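PDB 7BOP: alpha-1,2-mannosyltransferase (Ktr4), putative from Neosartorya fumigata, which is a putative mannosyltransferase with a GT-A type glycosyltransferase fold, modelled here with guanosine-5'-diphosphate, manganese and sodium ions. Local coordinates for residues K133-P138 / S175-K180; L288-F291 / Q295-A298; N301-A306 / E312-A317. One frame throughout, in Å; residues are numbered along the deposited sequence.

Contact 1. Residues K133-P138 / S175-K180; sequences KEHWDP and SGMFYK. With GDP (guanosine-5'-diphosphate), chain H.
His135 and Met177 meet at the heart of this contact, where the short helical turn 133-136 lies against the end of helix 165-177 at the rim of the guanosine-5'-diphosphate pocket of a GT-A glycosyltransferase fold. Their CA atoms are 5.9 Å apart, the nearest CA pair of the two segments. The two side chains run at a slant to one another. Met177 brings its CG to 3.5 Å from the backbone O of His135, while its SD approaches the imidazole at CD2, 3.9 Å away. The sulfur sits 4.5 Å from the ring centroid and 36° off the ring normal, an oblique sulfur-aromatic approach. Two torsions set this up: with chi1 -58° Met177 CG stands anti to the carbonyl carbon, and the bend at chi2, -58°, brings SD to the CD2 side of the imidazole. Farther round the ring, His135 CE1 comes to 3.7 Å from Lys180 O, also obliquely. The long arm of Lys180 then leads away, bends at chi4 and returns NZ to Gly176 O; the same NZ forms a salt bridge with Asp297. No direct hydrogen bond joins the segments. A water bridges them instead, donating to Met177 O and pairing with His135 ND1, which fixes one polar side of the imidazole. Trp136, next along the turn, points its CB away from 175-180; it packs on Trp173 and also turns its indole edge to the nucleotide. The ligand oxygen O6 lies near the indole plane, 3.5 Å from Trp136 CZ2.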
# COMPACT_ATOMS: atom_id res chain seq x y z
N LYS A 133 -21.98 -5.16 4.72
CA LYS A 133 -22.16 -6.34 3.86
C LYS A 133 -22.02 -6.00 2.38
O LYS A 133 -21.36 -6.72 1.63
CB LYS A 133 -23.52 -7.02 4.09
CG LYS A 133 -23.61 -7.91 5.33
CD LYS A 133 -24.18 -7.17 6.55
CE LYS A 133 -24.07 -8.00 7.83
NZ LYS A 133 -22.69 -7.98 8.41
N GLU A 134 -22.62 -4.89 1.97
CA GLU A 134 -22.54 -4.44 0.58
C GLU A 134 -21.13 -4.05 0.09
O GLU A 134 -20.89 -3.98 -1.11
CB GLU A 134 -23.55 -3.29 0.30
CG GLU A 134 -23.26 -1.96 1.00
CD GLU A 134 -24.05 -1.72 2.29
OE1 GLU A 134 -24.38 -2.71 3.01
OE2 GLU A 134 -24.32 -0.53 2.59
N HIS A 135 -20.21 -3.77 1.02
CA HIS A 135 -18.80 -3.50 0.71
C HIS A 135 -17.89 -4.72 0.83
O HIS A 135 -16.70 -4.61 0.54
CB HIS A 135 -18.26 -2.40 1.62
CG HIS A 135 -18.85 -1.05 1.37
ND1 HIS A 135 -18.61 0.02 2.20
CD2 HIS A 135 -19.68 -0.60 0.40
CE1 HIS A 135 -19.25 1.08 1.74
NE2 HIS A 135 -19.91 0.73 0.66
N TRP A 136 -18.43 -5.85 1.28
CA TRP A 136 -17.65 -7.06 1.56
C TRP A 136 -18.11 -8.27 0.76
O TRP A 136 -17.27 -8.99 0.21
CB TRP A 136 -17.72 -7.41 3.05
CG TRP A 136 -16.74 -8.47 3.47
CD1 TRP A 136 -17.02 -9.76 3.83
CD2 TRP A 136 -15.32 -8.33 3.55
NE1 TRP A 136 -15.85 -10.42 4.15
CE2 TRP A 136 -14.80 -9.56 3.99
CE3 TRP A 136 -14.43 -7.27 3.31
CZ2 TRP A 136 -13.43 -9.78 4.18
CZ3 TRP A 136 -13.07 -7.47 3.51
CH2 TRP A 136 -12.58 -8.73 3.93
N ASP A 137 -19.42 -8.52 0.73
CA ASP A 137 -19.98 -9.64 -0.04
C ASP A 137 -19.65 -9.48 -1.52
O ASP A 137 -19.64 -8.36 -2.03
CB ASP A 137 -21.50 -9.73 0.10
CG ASP A 137 -21.96 -10.14 1.50
OD1 ASP A 137 -21.12 -10.53 2.35
OD2 ASP A 137 -23.17 -10.06 1.76
N PRO A 138 -19.39 -10.60 -2.23
CA PRO A 138 -19.18 -10.46 -3.66
C PRO A 138 -20.42 -9.86 -4.32
O PRO A 138 -21.52 -10.15 -3.88
CB PRO A 138 -18.96 -11.90 -4.14
CG PRO A 138 -18.49 -12.64 -2.94
CD PRO A 138 -19.18 -11.99 -1.77
N SER A 175 -9.18 -2.10 -2.79
CA SER A 175 -9.18 -1.49 -4.12
C SER A 175 -10.24 -0.41 -4.33
O SER A 175 -9.97 0.59 -5.00
CB SER A 175 -9.34 -2.55 -5.21
OG SER A 175 -8.24 -3.46 -5.22
N GLY A 176 -11.45 -0.63 -3.82
CA GLY A 176 -12.58 0.24 -4.14
C GLY A 176 -13.55 0.65 -3.05
O GLY A 176 -14.40 1.50 -3.29
N MET A 177 -13.43 0.05 -1.86
CA MET A 177 -14.46 0.22 -0.83
C MET A 177 -14.02 0.98 0.42
O MET A 177 -14.85 1.69 1.00
CB MET A 177 -15.02 -1.14 -0.41
CG MET A 177 -15.63 -1.95 -1.55
SD MET A 177 -16.96 -1.06 -2.39
CE MET A 177 -17.38 -2.22 -3.68
N PHE A 178 -12.76 0.87 0.84
CA PHE A 178 -12.33 1.51 2.09
C PHE A 178 -12.59 3.02 2.09
O PHE A 178 -13.05 3.56 3.10
CB PHE A 178 -10.86 1.18 2.46
CG PHE A 178 -9.82 2.01 1.74
CD1 PHE A 178 -9.45 1.71 0.42
CD2 PHE A 178 -9.19 3.06 2.39
CE1 PHE A 178 -8.47 2.46 -0.22
CE2 PHE A 178 -8.22 3.82 1.75
CZ PHE A 178 -7.86 3.52 0.44
N TYR A 179 -12.34 3.66 0.96
CA TYR A 179 -12.55 5.10 0.81
C TYR A 179 -14.03 5.53 0.71
O TYR A 179 -14.31 6.73 0.66
CB TYR A 179 -11.75 5.67 -0.36
CG TYR A 179 -12.02 5.05 -1.72
CD1 TYR A 179 -13.03 5.54 -2.55
CD2 TYR A 179 -11.22 4.00 -2.20
CE1 TYR A 179 -13.26 4.98 -3.80
CE2 TYR A 179 -11.43 3.44 -3.45
CZ TYR A 179 -12.44 3.94 -4.25
OH TYR A 179 -12.65 3.38 -5.49
N LYS A 180 -14.94 4.56 0.65
CA LYS A 180 -16.38 4.79 0.70
C LYS A 180 -16.99 4.48 2.06
O LYS A 180 -18.19 4.63 2.24
CB LYS A 180 -17.09 3.93 -0.35
CG LYS A 180 -16.71 4.26 -1.78
CD LYS A 180 -17.52 3.40 -2.74
CE LYS A 180 -17.19 3.70 -4.18
NZ LYS A 180 -16.31 2.65 -4.79
PB GDP H . -0.81 -10.52 2.85
O1B GDP H . -0.21 -11.85 3.20
O2B GDP H . -0.20 -9.33 3.62
O3B GDP H . -1.00 -10.24 1.37
O3A GDP H . -2.32 -10.71 3.41
PA GDP H . -2.82 -10.48 4.93
O1A GDP H . -3.39 -11.76 5.49
O2A GDP H . -1.72 -9.70 5.69
O5' GDP H . -4.07 -9.54 4.59
C5' GDP H . -3.89 -8.18 4.20
C4' GDP H . -4.57 -7.25 5.21
O4' GDP H . -5.98 -7.51 5.20
C3' GDP H . -4.14 -7.47 6.65
O3' GDP H . -4.25 -6.20 7.32
C2' GDP H . -5.13 -8.49 7.20
O2' GDP H . -5.31 -8.36 8.61
C1' GDP H . -6.40 -8.13 6.42
N9 GDP H . -7.33 -9.23 6.06
C8 GDP H . -7.17 -10.22 5.13
N7 GDP H . -8.29 -10.98 5.07
C5 GDP H . -9.18 -10.47 5.94
C6 GDP H . -10.56 -10.79 6.38
O6 GDP H . -11.14 -11.76 5.87
N1 GDP H . -11.14 -10.01 7.31
C2 GDP H . -10.50 -8.94 7.86
N2 GDP H . -11.11 -8.18 8.80
N3 GDP H . -9.23 -8.60 7.51
C4 GDP H . -8.55 -9.32 6.58
O HOH W 1 -16.10 0.15 3.31

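Contact 2. Residues L288-F291 / Q295-A298; sequences LDFF and QYDA
The backbones of Phe291 and Tyr296 approach to 5.4 Å between CA atoms where helix 288-292 gives way to helix 294-306, and an aromatic cluster of Phe290, Phe291 and Tyr296 fills this helix-to-helix corner. Tyr296 brings the second helix into the cluster. Phe291 meets it in a T-shaped (edge-to-face) pair: the planes stand at 88°, the centroids are 4.9 Å apart, and Phe291 CD1 lies over the middle of the tyrosine ring, 3.5 Å above its plane. Chi1 of -179° swings the tyrosine ring toward helix 288-292, and chi2 near -89° turns its face to Phe291. Phe290 comes in differently, its ring oblique to that of Tyr296, and Tyr296 CB rests over one of its faces. Phe290 also lays CD2 over the centre of the Phe291 ring, so the three rings touch pairwise. The phenol hydroxyl is hydrogen-bonded beyond this corner, to Ser175 O, and on the next residue Asp297 OD1 is engaged by Tyr179 OH. Polar contact across the corner runs through one water, which donates to Phe290 O at 2.7 Å and accepts from Tyr296 N at 2.9 Å.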
# COMPACT_ATOMS: atom_id res chain seq x y z
N LEU A 288 -7.23 10.03 0.21
CA LEU A 288 -8.53 9.41 -0.03
C LEU A 288 -9.29 10.05 -1.19
O LEU A 288 -9.99 9.35 -1.91
CB LEU A 288 -9.42 9.45 1.22
CG LEU A 288 -8.93 8.66 2.43
CD1 LEU A 288 -9.63 9.12 3.72
CD2 LEU A 288 -9.12 7.17 2.20
N ASP A 289 -9.15 11.37 -1.37
CA ASP A 289 -9.86 12.05 -2.45
C ASP A 289 -9.34 11.71 -3.85
O ASP A 289 -10.06 11.92 -4.82
CB ASP A 289 -9.89 13.56 -2.24
CG ASP A 289 -10.69 13.97 -1.01
OD1 ASP A 289 -11.56 13.20 -0.57
OD2 ASP A 289 -10.43 15.06 -0.50
N PHE A 290 -8.12 11.19 -3.98
CA PHE A 290 -7.69 10.63 -5.26
C PHE A 290 -8.55 9.44 -5.63
O PHE A 290 -9.10 9.39 -6.72
CB PHE A 290 -6.22 10.20 -5.25
CG PHE A 290 -5.85 9.40 -6.46
CD1 PHE A 290 -5.76 10.02 -7.70
CD2 PHE A 290 -5.65 8.02 -6.37
CE1 PHE A 290 -5.45 9.28 -8.84
CE2 PHE A 290 -5.34 7.28 -7.50
CZ PHE A 290 -5.23 7.91 -8.73
N PHE A 291 -8.66 8.49 -4.71
CA PHE A 291 -9.38 7.25 -4.96
C PHE A 291 -10.88 7.47 -5.09
O PHE A 291 -11.55 6.77 -5.84
CB PHE A 291 -9.06 6.22 -3.86
CG PHE A 291 -7.61 5.83 -3.80
CD1 PHE A 291 -7.08 4.95 -4.74
CD2 PHE A 291 -6.77 6.36 -2.82
CE1 PHE A 291 -5.73 4.60 -4.70
CE2 PHE A 291 -5.42 6.02 -2.78
CZ PHE A 291 -4.90 5.13 -3.73
N GLN A 295 -11.84 9.51 -11.97
CA GLN A 295 -11.00 8.64 -12.79
C GLN A 295 -10.75 7.31 -12.09
O GLN A 295 -11.10 6.25 -12.62
CB GLN A 295 -9.68 9.32 -13.14
CG GLN A 295 -9.82 10.50 -14.10
CD GLN A 295 -10.23 11.80 -13.43
OE1 GLN A 295 -10.22 11.93 -12.20
NE2 GLN A 295 -10.63 12.78 -14.24
N TYR A 296 -10.16 7.36 -10.90
CA TYR A 296 -9.84 6.13 -10.18
C TYR A 296 -11.09 5.31 -9.89
O TYR A 296 -11.09 4.09 -10.08
CB TYR A 296 -9.06 6.36 -8.88
CG TYR A 296 -8.76 5.02 -8.24
CD1 TYR A 296 -9.66 4.43 -7.36
CD2 TYR A 296 -7.62 4.29 -8.61
CE1 TYR A 296 -9.44 3.18 -6.82
CE2 TYR A 296 -7.38 3.03 -8.07
CZ TYR A 296 -8.29 2.49 -7.17
OH TYR A 296 -8.08 1.25 -6.64
N ASP A 297 -12.13 5.95 -9.38
CA ASP A 297 -13.31 5.20 -9.00
C ASP A 297 -14.01 4.57 -10.20
O ASP A 297 -14.55 3.48 -10.07
CB ASP A 297 -14.28 6.04 -8.19
CG ASP A 297 -15.26 5.20 -7.41
OD1 ASP A 297 -14.85 4.22 -6.74
OD2 ASP A 297 -16.46 5.50 -7.48
N ALA A 298 -14.02 5.25 -11.34
CA ALA A 298 -14.55 4.65 -12.58
C ALA A 298 -13.71 3.43 -12.98
O ALA A 298 -14.27 2.41 -13.41
CB ALA A 298 -14.57 5.67 -13.71
O HOH W 2 -9.35 9.74 -9.41

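Contact 3. Residues N301-A306 / E312-A317; sequences NHLDRA and ERWGDA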
# COMPACT_ATOMS: atom_id res chain seq x y z
N ASN A 301 -14.69 0.55 -10.68
CA ASN A 301 -15.99 -0.02 -11.06
C ASN A 301 -15.91 -0.85 -12.34
O ASN A 301 -16.56 -1.88 -12.42
CB ASN A 301 -17.07 1.05 -11.18
CG ASN A 301 -17.48 1.59 -9.83
OD1 ASN A 301 -17.65 0.84 -8.88
ND2 ASN A 301 -17.66 2.90 -9.75
N HIS A 302 -15.11 -0.40 -13.30
CA HIS A 302 -14.82 -1.19 -14.49
C HIS A 302 -14.24 -2.57 -14.13
O HIS A 302 -14.71 -3.62 -14.60
CB HIS A 302 -13.86 -0.44 -15.40
CG HIS A 302 -13.50 -1.20 -16.64
ND1 HIS A 302 -12.47 -2.12 -16.68
CD2 HIS A 302 -14.05 -1.19 -17.87
CE1 HIS A 302 -12.40 -2.64 -17.89
NE2 HIS A 302 -13.34 -2.09 -18.64
N LEU A 303 -13.21 -2.57 -13.29
CA LEU A 303 -12.58 -3.82 -12.84
C LEU A 303 -13.57 -4.70 -12.06
O LEU A 303 -13.58 -5.93 -12.20
CB LEU A 303 -11.36 -3.53 -11.97
CG LEU A 303 -10.18 -2.80 -12.62
CD1 LEU A 303 -9.08 -2.67 -11.57
CD2 LEU A 303 -9.65 -3.49 -13.88
N ASP A 304 -14.41 -4.05 -11.26
CA ASP A 304 -15.42 -4.75 -10.46
C ASP A 304 -16.42 -5.52 -11.34
O ASP A 304 -16.76 -6.67 -11.05
CB ASP A 304 -16.17 -3.74 -9.56
CG ASP A 304 -16.73 -4.36 -8.29
OD1 ASP A 304 -16.21 -5.39 -7.84
OD2 ASP A 304 -17.69 -3.80 -7.72
N ARG A 305 -16.88 -4.86 -12.41
CA ARG A 305 -17.77 -5.48 -13.39
C ARG A 305 -17.07 -6.54 -14.26
O ARG A 305 -17.72 -7.49 -14.70
CB ARG A 305 -18.43 -4.42 -14.27
CG ARG A 305 -19.32 -3.46 -13.49
CD ARG A 305 -20.06 -2.48 -14.39
NE ARG A 305 -19.19 -1.62 -15.21
CZ ARG A 305 -18.78 -0.37 -14.91
NH1 ARG A 305 -19.14 0.25 -13.78
NH2 ARG A 305 -17.98 0.27 -15.76
N ALA A 306 -15.78 -6.38 -14.51
CA ALA A 306 -15.00 -7.38 -15.27
C ALA A 306 -14.84 -8.71 -14.54
O ALA A 306 -14.66 -9.72 -15.19
CB ALA A 306 -13.63 -6.83 -15.66
N GLU A 312 -9.97 -13.94 -11.04
CA GLU A 312 -8.52 -13.95 -10.90
C GLU A 312 -8.27 -13.54 -9.46
O GLU A 312 -9.21 -13.61 -8.65
CB GLU A 312 -7.87 -13.05 -11.96
CG GLU A 312 -8.03 -13.64 -13.35
CD GLU A 312 -7.58 -12.74 -14.48
OE1 GLU A 312 -6.72 -11.85 -14.29
OE2 GLU A 312 -8.07 -12.96 -15.61
N ARG A 313 -7.07 -13.11 -9.10
CA ARG A 313 -6.81 -12.66 -7.73
C ARG A 313 -6.12 -11.31 -7.78
O ARG A 313 -5.02 -11.12 -7.25
CB ARG A 313 -5.98 -13.70 -6.97
CG ARG A 313 -6.05 -13.55 -5.45
CD ARG A 313 -4.68 -13.66 -4.80
NE ARG A 313 -3.82 -12.54 -5.18
CZ ARG A 313 -2.60 -12.30 -4.70
NH1 ARG A 313 -2.06 -13.09 -3.78
NH2 ARG A 313 -1.93 -11.24 -5.14
N TRP A 314 -6.78 -10.36 -8.44
CA TRP A 314 -6.23 -9.02 -8.60
C TRP A 314 -5.99 -8.40 -7.24
O TRP A 314 -6.94 -8.19 -6.48
CB TRP A 314 -7.20 -8.12 -9.40
CG TRP A 314 -7.39 -8.53 -10.84
CD1 TRP A 314 -6.63 -9.41 -11.57
CD2 TRP A 314 -8.39 -8.04 -11.74
NE1 TRP A 314 -7.11 -9.51 -12.85
CE2 TRP A 314 -8.19 -8.68 -12.98
CE3 TRP A 314 -9.47 -7.15 -11.61
CZ2 TRP A 314 -9.01 -8.44 -14.10
CZ3 TRP A 314 -10.28 -6.91 -12.71
CH2 TRP A 314 -10.05 -7.56 -13.94
N GLY A 315 -4.72 -8.14 -6.92
CA GLY A 315 -4.35 -7.50 -5.67
C GLY A 315 -4.73 -6.03 -5.67
O GLY A 315 -4.75 -5.39 -6.72
N ASP A 316 -5.01 -5.48 -4.50
CA ASP A 316 -5.16 -4.03 -4.37
C ASP A 316 -3.86 -3.27 -4.67
O ASP A 316 -3.90 -2.12 -5.10
CB ASP A 316 -5.71 -3.62 -3.00
CG ASP A 316 -4.86 -4.13 -1.86
OD1 ASP A 316 -5.04 -5.30 -1.50
OD2 ASP A 316 -4.03 -3.36 -1.36
N ALA A 317 -2.71 -3.91 -4.47
CA ALA A 317 -1.44 -3.24 -4.77
C ALA A 317 -1.29 -2.94 -6.28
O ALA A 317 -1.10 -1.78 -6.66
CB ALA A 317 -0.27 -4.03 -4.21
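Leu303 and the six-membered ring of Trp314 make the tight part of this contact. The indole enters edge first: Trp314 CZ3 lies 3.6 Å from Leu303 CB and 3.5 Å from the backbone O of Leu303, which sits near the indole plane. Leu303 CD2 reaches the same CZ3 at 3.7 Å, so one ring corner is gripped by the leucine branch and its carbonyl together. The looser side is one helical turn on, where partly exposed Ala306 offers just its methyl, CB standing 4.0 Å from Trp314 CH2. With chi1 -66° the indole CG is anti to its own carbonyl carbon, and the ring extends from the loop toward the helix. Its pyrrole side is tethered within the loop: Trp314 NE1 donates to Glu312 OE1 at 2.8 Å, a bent bond (145°) that meets the carboxylate from above its plane. Glu312 OE2 in turn bonds Thr233 OG1. The contact thus joins the C-terminal end of helix 294-306 to the loop before helix 316-327, with Gly315 at the N-cap. Helix 234-244 packs alongside through Leu234, which touches both Leu303 and Trp314, and Asp304, whose CB points away from the loop, forms a salt bridge with Arg172 of helix 165-177.

How the contacts relate
From the N terminus the chain first closes contact 1, a loop of 36 residues, largely helical, that brings the end of helix 165-177 back to the turn 133-136. After strand 284-287 come contacts 2 and 3, each closing a much shorter loop, of three and five residues. All three are in series; none nests or crosses. Contacts 2 and 3 share helix 294-306, one using its start and the other its end. Residues 175-180 touch both later contacts: they meet contact 2 through probable hydrogen bonds, whereas Ser175 OG merely packs against Asp316 CA of contact 3. The end of helix 165-177 and the 3-10 turn 178-180 after it are thereby tied to helices 288-292, 294-306 and 316-327.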